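Local coordinates for protein glycine betaine/carnitine/choline ABC transporter (PDB 3O66) that probably binds glycine betaine, carnitine or choline as the substrate-binding component of an ABC transporter, delivering the solute for import, at residues E20-S25 and V45-S50; L31-H34 and I40-T43; Y196-R201 and R255-A260. All coordinates share one frame; numbering follows the deposited sequence. Where two conformers were deposited one is given.

Contact 1: E20-S25 and V45-S50; sequences ESQIIS and VNNLGS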
ATOM      1  N   GLU A  20      -6.317  -5.634  -0.751  1.00 23.81           N
ATOM      2  CA  GLU A  20      -5.827  -4.462  -1.416  1.00 23.39           C
ATOM      3  C   GLU A  20      -5.302  -4.758  -2.828  1.00 22.96           C
ATOM      4  O   GLU A  20      -5.700  -4.107  -3.815  1.00 21.89           O
ATOM      5  CB  GLU A  20      -4.709  -3.862  -0.582  1.00 23.69           C
ATOM      6  CG  GLU A  20      -4.188  -2.573  -1.168  1.00 25.48           C
ATOM      7  CD  GLU A  20      -3.385  -1.784  -0.152  1.00 26.43           C
ATOM      8  OE1 GLU A  20      -3.984  -1.362   0.862  1.00 26.68           O
ATOM      9  OE2 GLU A  20      -2.176  -1.602  -0.373  1.00 25.12           O
ATOM     10  N   SER A  21      -4.392  -5.723  -2.917  1.00 22.78           N
ATOM     11  CA  SER A  21      -3.861  -6.146  -4.210  1.00 22.61           C
ATOM     12  C   SER A  21      -4.965  -6.695  -5.119  1.00 23.23           C
ATOM     13  O   SER A  21      -4.990  -6.410  -6.338  1.00 23.32           O
ATOM     14  CB  SER A  21      -2.751  -7.169  -4.022  1.00 22.40           C
ATOM     15  OG  SER A  21      -2.364  -7.692  -5.273  1.00 23.43           O
ATOM     16  N   GLN A  22      -5.888  -7.462  -4.538  1.00 23.25           N
ATOM     17  CA  GLN A  22      -6.953  -8.051  -5.351  1.00 23.88           C
ATOM     18  C   GLN A  22      -7.917  -6.986  -5.895  1.00 23.23           C
ATOM     19  O   GLN A  22      -8.302  -7.045  -7.067  1.00 23.90           O
ATOM     20  CB  GLN A  22      -7.668  -9.174  -4.616  1.00 24.70           C
ATOM     21  CG  GLN A  22      -6.690 -10.315  -4.263  1.00 28.01           C
ATOM     22  CD  GLN A  22      -7.290 -11.334  -3.350  1.00 34.10           C
ATOM     23  OE1 GLN A  22      -8.137 -11.019  -2.503  1.00 36.36           O
ATOM     24  NE2 GLN A  22      -6.853 -12.583  -3.501  1.00 36.05           N
ATOM     25  N   ILE A  23      -8.284  -6.032  -5.055  1.00 20.96           N
ATOM     26  CA  ILE A  23      -9.113  -4.884  -5.486  1.00 20.97           C
ATOM     27  C   ILE A  23      -8.486  -4.145  -6.686  1.00 20.66           C
ATOM     28  O   ILE A  23      -9.127  -4.010  -7.758  1.00 21.14           O
ATOM     29  CB  ILE A  23      -9.447  -3.925  -4.307  1.00 20.58           C
ATOM     30  CG1 ILE A  23     -10.341  -4.630  -3.279  1.00 21.05           C
ATOM     31  CG2 ILE A  23     -10.151  -2.547  -4.815  1.00 19.84           C
ATOM     32  CD1 ILE A  23     -10.357  -3.935  -1.886  1.00 20.61           C
ATOM     33  N   ILE A  24      -7.251  -3.685  -6.523  0.50 19.69           N
ATOM     34  CA  ILE A  24      -6.574  -2.927  -7.587  0.50 19.66           C
ATOM     35  C   ILE A  24      -6.251  -3.791  -8.817  0.50 19.43           C
ATOM     36  O   ILE A  24      -6.331  -3.309  -9.945  0.50 19.68           O
ATOM     37  CB  ILE A  24      -5.316  -2.271  -7.062  0.50 18.72           C
ATOM     38  CG1 ILE A  24      -5.639  -1.419  -5.833  0.50 18.47           C
ATOM     39  CG2 ILE A  24      -4.647  -1.426  -8.156  0.50 19.76           C
ATOM     40  CD1 ILE A  24      -4.400  -1.031  -5.052  0.50 17.22           C
ATOM     41  N   SER A  25      -5.900  -5.060  -8.615  1.00 19.74           N
ATOM     42  CA  SER A  25      -5.718  -5.972  -9.778  1.00 20.22           C
ATOM     43  C   SER A  25      -6.998  -6.187 -10.577  1.00 21.03           C
ATOM     44  O   SER A  25      -6.985  -6.194 -11.817  1.00 20.66           O
ATOM     45  CB  SER A  25      -5.115  -7.308  -9.342  1.00 20.07           C
ATOM     46  OG  SER A  25      -3.883  -7.058  -8.700  1.00 22.18           O
ATOM     47  N   VAL A  45      -2.875 -13.549 -11.933  1.00 28.54           N
ATOM     48  CA  VAL A  45      -2.014 -14.562 -11.317  1.00 30.11           C
ATOM     49  C   VAL A  45      -2.099 -14.238  -9.832  1.00 30.54           C
ATOM     50  O   VAL A  45      -1.366 -13.391  -9.304  1.00 30.29           O
ATOM     51  CB  VAL A  45      -0.576 -14.512 -11.861  1.00 29.71           C
ATOM     52  CG1 VAL A  45       0.301 -15.550 -11.163  1.00 30.65           C
ATOM     53  CG2 VAL A  45      -0.569 -14.768 -13.393  1.00 30.44           C
ATOM     54  N   ASN A  46      -3.041 -14.905  -9.184  1.00 32.32           N
ATOM     55  CA  ASN A  46      -3.563 -14.488  -7.895  1.00 33.65           C
ATOM     56  C   ASN A  46      -2.897 -15.233  -6.746  1.00 34.55           C
ATOM     57  O   ASN A  46      -2.175 -16.211  -6.966  1.00 34.42           O
ATOM     58  CB  ASN A  46      -5.087 -14.720  -7.869  1.00 35.05           C
ATOM     59  CG  ASN A  46      -5.833 -13.630  -7.109  1.00 36.67           C
ATOM     60  OD1 ASN A  46      -5.247 -12.920  -6.269  1.00 37.86           O
ATOM     61  ND2 ASN A  46      -7.145 -13.520  -7.362  1.00 36.12           N
ATOM     62  N   ASN A  47      -3.136 -14.727  -5.533  1.00 34.49           N
ATOM     63  CA  ASN A  47      -2.669 -15.308  -4.268  1.00 35.18           C
ATOM     64  C   ASN A  47      -1.166 -15.485  -4.117  1.00 34.51           C
ATOM     65  O   ASN A  47      -0.705 -16.462  -3.511  1.00 35.83           O
ATOM     66  CB  ASN A  47      -3.391 -16.631  -3.985  1.00 37.51           C
ATOM     67  CG  ASN A  47      -4.894 -16.463  -3.918  1.00 40.36           C
ATOM     68  OD1 ASN A  47      -5.629 -17.167  -4.603  1.00 44.18           O
ATOM     69  ND2 ASN A  47      -5.361 -15.515  -3.100  1.00 42.19           N
ATOM     70  N   LEU A  48      -0.392 -14.550  -4.656  1.00 32.02           N
ATOM     71  CA  LEU A  48       1.063 -14.656  -4.565  1.00 30.93           C
ATOM     72  C   LEU A  48       1.513 -14.200  -3.186  1.00 31.19           C
ATOM     73  O   LEU A  48       0.865 -13.327  -2.575  1.00 29.81           O
ATOM     74  CB  LEU A  48       1.746 -13.836  -5.657  1.00 30.08           C
ATOM     75  CG  LEU A  48       1.356 -14.168  -7.107  1.00 29.41           C
ATOM     76  CD1 LEU A  48       2.242 -13.421  -8.085  1.00 27.91           C
ATOM     77  CD2 LEU A  48       1.453 -15.689  -7.325  1.00 31.24           C
ATOM     78  N   GLY A  49       2.619 -14.780  -2.705  1.00 31.27           N
ATOM     79  CA  GLY A  49       3.018 -14.641  -1.298  1.00 31.54           C
ATOM     80  C   GLY A  49       3.709 -13.338  -0.926  1.00 30.95           C
ATOM     81  O   GLY A  49       3.676 -12.936   0.230  1.00 30.40           O
ATOM     82  N   SER A  50       4.336 -12.680  -1.899  1.00 30.18           N
ATOM     83  CA  SER A  50       5.124 -11.451  -1.672  1.00 29.83           C
ATOM     84  C   SER A  50       5.374 -10.720  -2.979  1.00 29.38           C
ATOM     85  O   SER A  50       5.094 -11.266  -4.067  1.00 28.01           O
ATOM     86  CB  SER A  50       6.484 -11.780  -1.046  1.00 30.96           C
ATOM     87  OG  SER A  50       7.325 -12.413  -1.997  1.00 31.66           O
TER
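Gln22 on the helix meets Asn46 and Asn47 on the strand, and side-chain amides carry the contact. One hydrogen bond crosses: Gln22 NE2 donates to Asn46 OD1 over 3.2 Å, fairly straight at 158° at the hydrogen. The acceptor lies close to the amide plane of Gln22, but the donor stands well above the carbonyl plane of Asn46; the two amide planes are 77° apart. With CG anti to the carbonyl carbon (chi1 -61°) and the chain extended beyond it, the amide of Gln22 is carried across to the strand. Asn46 OD1 accepts two bonds, both from the same face of its plane, for Asn47 N also donates to it at 2.9 Å; this second, more bent bond helps hold the side-chain carbonyl next to Asn47, whose phi and psi are both positive near the end of the strand. Gln22 NE2 and Asn47 ND2 come within 3.3 Å, but both are N-H donors, so this is a contact and not a bond. The aliphatic part of Gln22 adds one van der Waals approach, CG to Asn46 OD1 at 3.6 Å. Within the helix, Ser25 OG and Ser25 N both donate to Ser21 O, from opposite faces of its plane, the hydroxyl at 2.7 Å. The contact lies at the surface of a beta-alpha-beta unit, bridging helix 19-35 to strand 43-48 beside strand 12-16, while Pro267 of helix 267-277 touches Gln22.

Contact 2: L31-H34 and I40-T43; sequences LIEH and IKPT
Ile32 packs its CG2 methyl against Ile40 and Pro42, the residues that bring the chain back past the end of its helix. From the CB of Ile32 outward, CB, CG2 and CD1 all approach one atom of the proline ring: CB lies 3.8 Å from Pro42 CG, and CG2 comes closer to the same atom, at 3.6 Å. CG2 also meets the CG2 of Ile40 at 3.7 Å, methyl to methyl, so this one methyl touches both loop residues. It is placed there by a chi1 of -68°, which sets CG2 opposite the backbone N and leaves CG1 beside that nitrogen. Along the other branch, CD1 reaches Pro42 CG only at 4.0 Å, while Leu237 and Thr240 of helix 236-242 touch the same isoleucine. These residues belong to the helix-to-strand turn of a beta-alpha-beta unit, in which helix 19-35 ends and the chain reverses into strand 43-48, an edge strand of its sheet within the chain. Glu33 lies alongside with its aliphatic part: its CG is 3.8 Å from Pro42 CD, and its CA makes a CA-H...O contact of 3.5 Å with Ile40 O. Its OE2 forms a salt bridge with Arg29, one turn earlier on the same helix. Lys41, which meets Glu33 through carbon atoms alone, sends NZ to Gly38 O.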
ATOM      1  N   LEU A  31     -10.823  -2.295 -16.081  1.00 23.20           N
ATOM      2  CA  LEU A  31     -10.612  -1.051 -16.788  1.00 23.68           C
ATOM      3  C   LEU A  31     -10.036  -1.350 -18.170  1.00 24.21           C
ATOM      4  O   LEU A  31     -10.433  -0.722 -19.144  1.00 26.07           O
ATOM      5  CB  LEU A  31      -9.678  -0.142 -15.984  1.00 23.03           C
ATOM      6  CG  LEU A  31      -9.453   1.259 -16.515  1.00 24.32           C
ATOM      7  CD1 LEU A  31     -10.752   2.031 -16.716  1.00 25.82           C
ATOM      8  CD2 LEU A  31      -8.506   1.995 -15.547  1.00 26.34           C
ATOM      9  N   ILE A  32      -9.126  -2.322 -18.258  1.00 23.81           N
ATOM     10  CA  ILE A  32      -8.581  -2.747 -19.559  1.00 24.05           C
ATOM     11  C   ILE A  32      -9.687  -3.340 -20.430  1.00 25.35           C
ATOM     12  O   ILE A  32      -9.810  -2.993 -21.614  1.00 26.11           O
ATOM     13  CB  ILE A  32      -7.400  -3.712 -19.395  1.00 23.97           C
ATOM     14  CG1 ILE A  32      -6.205  -2.938 -18.788  1.00 23.07           C
ATOM     15  CG2 ILE A  32      -7.049  -4.395 -20.726  1.00 24.59           C
ATOM     16  CD1 ILE A  32      -5.166  -3.848 -18.143  1.00 24.42           C
ATOM     17  N   GLU A  33     -10.513  -4.217 -19.854  1.00 25.59           N
ATOM     18  CA  GLU A  33     -11.668  -4.714 -20.617  1.00 26.89           C
ATOM     19  C   GLU A  33     -12.500  -3.552 -21.145  1.00 27.15           C
ATOM     20  O   GLU A  33     -12.952  -3.569 -22.311  1.00 28.73           O
ATOM     21  CB  GLU A  33     -12.538  -5.658 -19.791  1.00 27.86           C
ATOM     22  CG  GLU A  33     -11.867  -6.989 -19.516  1.00 31.18           C
ATOM     23  CD  GLU A  33     -12.722  -7.941 -18.679  1.00 38.24           C
ATOM     24  OE1 GLU A  33     -13.962  -7.945 -18.855  1.00 40.94           O
ATOM     25  OE2 GLU A  33     -12.134  -8.694 -17.855  1.00 39.17           O
ATOM     26  N   HIS A  34     -12.751  -2.577 -20.279  1.00 26.29           N
ATOM     27  CA  HIS A  34     -13.594  -1.428 -20.637  1.00 27.12           C
ATOM     28  C   HIS A  34     -12.970  -0.605 -21.769  1.00 27.49           C
ATOM     29  O   HIS A  34     -13.614  -0.382 -22.805  1.00 28.92           O
ATOM     30  CB  HIS A  34     -13.893  -0.544 -19.410  1.00 25.65           C
ATOM     31  CG  HIS A  34     -14.650   0.719 -19.741  1.00 28.28           C
ATOM     32  ND1 HIS A  34     -16.019   0.745 -19.935  1.00 30.09           N
ATOM     33  CD2 HIS A  34     -14.222   1.990 -19.923  1.00 26.92           C
ATOM     34  CE1 HIS A  34     -16.400   1.985 -20.208  1.00 30.78           C
ATOM     35  NE2 HIS A  34     -15.327   2.758 -20.211  1.00 30.57           N
ATOM     36  N   ILE A  40      -9.067  -6.929 -25.110  1.00 31.63           N
ATOM     37  CA  ILE A  40      -8.139  -7.517 -24.162  1.00 31.02           C
ATOM     38  C   ILE A  40      -8.897  -7.859 -22.874  1.00 30.64           C
ATOM     39  O   ILE A  40      -9.522  -6.989 -22.268  1.00 30.56           O
ATOM     40  CB  ILE A  40      -6.939  -6.576 -23.895  1.00 29.94           C
ATOM     41  CG1 ILE A  40      -6.231  -6.263 -25.234  1.00 31.95           C
ATOM     42  CG2 ILE A  40      -5.980  -7.193 -22.841  1.00 29.11           C
ATOM     43  CD1 ILE A  40      -5.073  -5.265 -25.141  1.00 34.67           C
ATOM     44  N   LYS A  41      -8.815  -9.127 -22.475  1.00 30.41           N
ATOM     45  CA  LYS A  41      -9.478  -9.640 -21.280  1.00 30.42           C
ATOM     46  C   LYS A  41      -8.400 -10.184 -20.358  1.00 29.15           C
ATOM     47  O   LYS A  41      -8.011 -11.363 -20.446  1.00 29.39           O
ATOM     48  CB  LYS A  41     -10.493 -10.741 -21.635  1.00 32.13           C
ATOM     49  CG  LYS A  41     -11.750 -10.241 -22.321  1.00 34.12           C
ATOM     50  CD  LYS A  41     -12.694 -11.389 -22.686  1.00 38.64           C
ATOM     51  CE  LYS A  41     -13.830 -10.923 -23.606  1.00 41.70           C
ATOM     52  NZ  LYS A  41     -13.582 -11.194 -25.071  1.00 44.47           N
ATOM     53  N   PRO A  42      -7.891  -9.331 -19.467  1.00 27.72           N
ATOM     54  CA  PRO A  42      -6.766  -9.796 -18.651  1.00 26.91           C
ATOM     55  C   PRO A  42      -7.203 -10.852 -17.631  1.00 27.57           C
ATOM     56  O   PRO A  42      -8.385 -10.898 -17.252  1.00 27.41           O
ATOM     57  CB  PRO A  42      -6.338  -8.524 -17.913  1.00 25.62           C
ATOM     58  CG  PRO A  42      -6.852  -7.400 -18.780  1.00 25.53           C
ATOM     59  CD  PRO A  42      -8.188  -7.908 -19.219  1.00 26.48           C
ATOM     60  N   THR A  43      -6.269 -11.694 -17.198  1.00 28.05           N
ATOM     61  CA  THR A  43      -6.535 -12.607 -16.089  1.00 28.66           C
ATOM     62  C   THR A  43      -5.534 -12.351 -14.975  1.00 27.63           C
ATOM     63  O   THR A  43      -4.517 -11.717 -15.199  1.00 27.58           O
ATOM     64  CB  THR A  43      -6.509 -14.093 -16.527  1.00 29.90           C
ATOM     65  OG1 THR A  43      -5.190 -14.430 -16.958  1.00 31.26           O
ATOM     66  CG2 THR A  43      -7.503 -14.316 -17.678  1.00 30.71           C
TER

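Contact 3: Y196-R201 and R255-A260; sequences YSTDGR and RLNYEA. With ACT (acetate ion), chain D.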
ATOM      1  N   TYR A 196      -0.754  -1.047   9.652  1.00 21.23           N
ATOM      2  CA  TYR A 196      -0.563  -0.676   8.257  1.00 21.44           C
ATOM      3  C   TYR A 196      -1.525   0.455   7.901  1.00 21.34           C
ATOM      4  O   TYR A 196      -2.707   0.420   8.291  1.00 21.47           O
ATOM      5  CB  TYR A 196      -0.861  -1.872   7.362  1.00 22.98           C
ATOM      6  CG  TYR A 196       0.274  -2.844   7.238  1.00 24.09           C
ATOM      7  CD1 TYR A 196       1.448  -2.491   6.543  1.00 28.46           C
ATOM      8  CD2 TYR A 196       0.189  -4.121   7.787  1.00 27.36           C
ATOM      9  CE1 TYR A 196       2.506  -3.395   6.405  1.00 29.41           C
ATOM     10  CE2 TYR A 196       1.232  -5.033   7.645  1.00 28.28           C
ATOM     11  CZ  TYR A 196       2.383  -4.664   6.972  1.00 31.67           C
ATOM     12  OH  TYR A 196       3.406  -5.572   6.844  1.00 34.17           O
ATOM     13  N   SER A 197      -1.039   1.426   7.147  1.00 20.20           N
ATOM     14  CA  SER A 197      -1.777   2.686   6.929  1.00 21.67           C
ATOM     15  C   SER A 197      -2.998   2.584   6.016  1.00 21.84           C
ATOM     16  O   SER A 197      -3.737   3.564   5.891  1.00 23.29           O
ATOM     17  CB  SER A 197      -0.817   3.737   6.377  1.00 20.99           C
ATOM     18  OG  SER A 197      -0.337   3.290   5.115  1.00 23.10           O
ATOM     19  N   THR A 198      -3.230   1.433   5.369  1.00 21.98           N
ATOM     20  CA  THR A 198      -4.427   1.311   4.528  1.00 21.32           C
ATOM     21  C   THR A 198      -5.438   0.282   5.034  1.00 22.24           C
ATOM     22  O   THR A 198      -6.415  -0.041   4.330  1.00 22.75           O
ATOM     23  CB  THR A 198      -4.112   0.957   3.053  1.00 23.35           C
ATOM     24  OG1 THR A 198      -3.391  -0.281   3.009  1.00 20.97           O
ATOM     25  CG2 THR A 198      -3.358   2.063   2.346  1.00 22.76           C
ATOM     26  N   ASP A 199      -5.209  -0.256   6.238  1.00 21.10           N
ATOM     27  CA  ASP A 199      -6.104  -1.298   6.745  1.00 22.56           C
ATOM     28  C   ASP A 199      -7.546  -0.790   6.805  1.00 22.37           C
ATOM     29  O   ASP A 199      -7.807   0.315   7.292  1.00 22.40           O
ATOM     30  CB  ASP A 199      -5.632  -1.855   8.115  1.00 21.77           C
ATOM     31  CG  ASP A 199      -6.361  -3.113   8.483  1.00 24.66           C
ATOM     32  OD1 ASP A 199      -5.825  -4.214   8.210  1.00 27.63           O
ATOM     33  OD2 ASP A 199      -7.512  -3.009   8.993  1.00 25.84           O
ATOM     34  N   GLY A 200      -8.480  -1.573   6.282  1.00 23.83           N
ATOM     35  CA  GLY A 200      -9.892  -1.197   6.314  1.00 25.04           C
ATOM     36  C   GLY A 200     -10.447  -0.854   7.695  1.00 25.44           C
ATOM     37  O   GLY A 200     -11.440  -0.135   7.831  1.00 26.46           O
ATOM     38  N   ARG A 201      -9.847  -1.395   8.736  1.00 25.37           N
ATOM     39  CA  ARG A 201     -10.364  -1.118  10.071  1.00 25.22           C
ATOM     40  C   ARG A 201     -10.101   0.322  10.476  1.00 24.63           C
ATOM     41  O   ARG A 201     -10.755   0.855  11.388  1.00 25.74           O
ATOM     42  CB  ARG A 201      -9.872  -2.152  11.096  1.00 25.59           C
ATOM     43  CG  ARG A 201     -10.586  -3.505  10.903  1.00 27.70           C
ATOM     44  CD  ARG A 201      -9.829  -4.649  11.546  1.00 29.15           C
ATOM     45  NE  ARG A 201      -8.574  -4.940  10.831  1.00 28.46           N
ATOM     46  CZ  ARG A 201      -8.009  -6.145  10.827  1.00 29.50           C
ATOM     47  NH1 ARG A 201      -6.878  -6.362  10.171  1.00 29.31           N
ATOM     48  NH2 ARG A 201      -8.587  -7.140  11.500  1.00 29.87           N
ATOM     49  N   ARG A 255     -11.161   2.813   2.844  1.00 19.92           N
ATOM     50  CA  ARG A 255     -12.574   2.547   2.584  1.00 20.61           C
ATOM     51  C   ARG A 255     -12.803   1.347   1.677  1.00 20.57           C
ATOM     52  O   ARG A 255     -13.718   0.549   1.917  1.00 21.11           O
ATOM     53  CB  ARG A 255     -13.326   3.778   2.002  1.00 21.62           C
ATOM     54  CG  ARG A 255     -13.685   4.847   3.055  1.00 23.87           C
ATOM     55  CD  ARG A 255     -14.502   6.016   2.428  1.00 25.01           C
ATOM     56  NE  ARG A 255     -13.652   6.850   1.577  1.00 26.28           N
ATOM     57  CZ  ARG A 255     -12.877   7.843   2.018  1.00 25.34           C
ATOM     58  NH1 ARG A 255     -12.143   8.525   1.157  1.00 24.64           N
ATOM     59  NH2 ARG A 255     -12.816   8.143   3.317  1.00 25.71           N
ATOM     60  N   LEU A 256     -12.008   1.233   0.620  1.00 20.23           N
ATOM     61  CA  LEU A 256     -12.151   0.119  -0.308  1.00 20.71           C
ATOM     62  C   LEU A 256     -11.790  -1.173   0.396  1.00 20.40           C
ATOM     63  O   LEU A 256     -12.495  -2.173   0.270  1.00 21.50           O
ATOM     64  CB  LEU A 256     -11.253   0.326  -1.550  1.00 19.74           C
ATOM     65  CG  LEU A 256     -11.710   1.473  -2.455  1.00 23.82           C
ATOM     66  CD1 LEU A 256     -10.620   1.738  -3.506  1.00 23.80           C
ATOM     67  CD2 LEU A 256     -13.102   1.201  -3.099  1.00 26.35           C
ATOM     68  N   ASN A 257     -10.697  -1.159   1.156  1.00 19.41           N
ATOM     69  CA  ASN A 257     -10.330  -2.374   1.912  1.00 20.22           C
ATOM     70  C   ASN A 257     -11.446  -2.792   2.872  1.00 20.90           C
ATOM     71  O   ASN A 257     -11.696  -3.989   3.068  1.00 21.54           O
ATOM     72  CB  ASN A 257      -9.034  -2.189   2.673  1.00 20.05           C
ATOM     73  CG  ASN A 257      -7.822  -2.413   1.801  1.00 22.05           C
ATOM     74  OD1 ASN A 257      -7.842  -3.260   0.877  1.00 23.82           O
ATOM     75  ND2 ASN A 257      -6.766  -1.648   2.051  1.00 22.92           N
ATOM     76  N   TYR A 258     -12.115  -1.806   3.464  1.00 21.25           N
ATOM     77  CA  TYR A 258     -13.197  -2.084   4.412  1.00 23.32           C
ATOM     78  C   TYR A 258     -14.339  -2.819   3.702  1.00 24.56           C
ATOM     79  O   TYR A 258     -14.963  -3.744   4.268  1.00 25.53           O
ATOM     80  CB  TYR A 258     -13.687  -0.775   5.044  1.00 23.43           C
ATOM     81  CG  TYR A 258     -14.885  -0.870   5.976  1.00 28.88           C
ATOM     82  CD1 TYR A 258     -14.994  -1.889   6.916  1.00 33.27           C
ATOM     83  CD2 TYR A 258     -15.871   0.120   5.955  1.00 33.22           C
ATOM     84  CE1 TYR A 258     -16.097  -1.961   7.791  1.00 35.52           C
ATOM     85  CE2 TYR A 258     -16.961   0.072   6.817  1.00 38.25           C
ATOM     86  CZ  TYR A 258     -17.066  -0.968   7.732  1.00 38.90           C
ATOM     87  OH  TYR A 258     -18.151  -0.996   8.568  1.00 43.72           O
ATOM     88  N   GLU A 259     -14.611  -2.400   2.469  1.00 24.98           N
ATOM     89  CA  GLU A 259     -15.682  -2.985   1.665  1.00 26.19           C
ATOM     90  C   GLU A 259     -15.416  -4.488   1.485  1.00 26.94           C
ATOM     91  O   GLU A 259     -16.344  -5.286   1.505  1.00 27.84           O
ATOM     92  CB  GLU A 259     -15.752  -2.311   0.290  1.00 24.98           C
ATOM     93  CG  GLU A 259     -16.239  -0.854   0.295  1.00 27.76           C
ATOM     94  CD  GLU A 259     -17.678  -0.703   0.712  1.00 31.42           C
ATOM     95  OE1 GLU A 259     -18.577  -1.253   0.034  1.00 33.50           O
ATOM     96  OE2 GLU A 259     -17.915  -0.008   1.726  1.00 33.73           O
ATOM     97  N   ALA A 260     -14.152  -4.860   1.268  1.00 26.46           N
ATOM     98  CA  ALA A 260     -13.814  -6.287   1.100  1.00 28.18           C
ATOM     99  C   ALA A 260     -13.651  -7.067   2.416  1.00 30.17           C
ATOM    100  O   ALA A 260     -14.203  -8.142   2.576  1.00 31.51           O
ATOM    101  CB  ALA A 260     -12.597  -6.457   0.210  1.00 26.80           C
TER
HETATM  102  C   ACT D 323      -3.488  -3.105   4.775  1.00 46.71           C
HETATM  103  O   ACT D 323      -2.760  -2.069   4.725  1.00 46.54           O
HETATM  104  OXT ACT D 323      -4.372  -3.253   3.875  1.00 46.53           O
HETATM  105  CH3 ACT D 323      -3.301  -4.131   5.859  1.00 46.36           C
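The backbones press together where Gly200 meets Tyr258, their CA atoms 3.9 Å apart, at the point where a type I turn from Tyr196 to Asp199 leads into helix 200-204. With no side chain on Gly200, its CA can lie directly against the backbone of Asn257 and Tyr258. Asn257 makes the hydrogen bond across the contact: ND2 donates to Thr198 O at 2.8 Å, nearly straight at 163°. The carbonyl oxygen lies close to the amide plane, whereas the donor stands above the carbonyl plane of Thr198. Asn257 CB packs on Gly200 N, and Tyr258 CB lies 3.6 Å from Gly200 O. Asp199 is the N-cap of helix 200-204: OD2 accepts from Arg201 N on its anti side at 2.9 Å. The guanidinium of Arg201 comes side-on to the same carboxylate, NE to OD2 and NH1 to OD1, both on the syn side. OD2 thus takes two donors from opposite faces; with NH1 on OD1 as well, three N-H groups limit the rotation of the carboxylate. Thr198 OG1 lies 2.6 Å from acetate O and also hydrogen-bonds with Glu20 OE1. Glu20 OE1 accepts from Asn257 ND2 as well, tying helix 19-35 to both segments. Acetate, probably from the crystallisation liquor, also lies near Tyr196, its oxygen O 3.3 Å from Tyr196 CB. The anion sits beside the turn that follows strand 192-196, where helix 19-35 and helix 250-261 come together; this is consistent with the ligand cleft between the two lobes of a periplasmic-binding-protein fold.

Contacts 1 and 2 both rest on helix 19-35, one near its start and the other near its end, and contact 2 is nested within the loop that contact 1 closes. Contact 1 is a surface contact carried by amides; contact 2 is largely buried and apolar. Contact 3 is also buried but polar, with glycine-permitted backbone packing and a helix cap. It lies toward the centre of the chain, whereas contact 2 is about 23 Å from it (centre to centre). Glu20 and Ile23 of contact 1's helix touch contact 3, through hydrogen bonds and packing respectively, while contacts 2 and 3 stay about 12 Å apart at their nearest atoms.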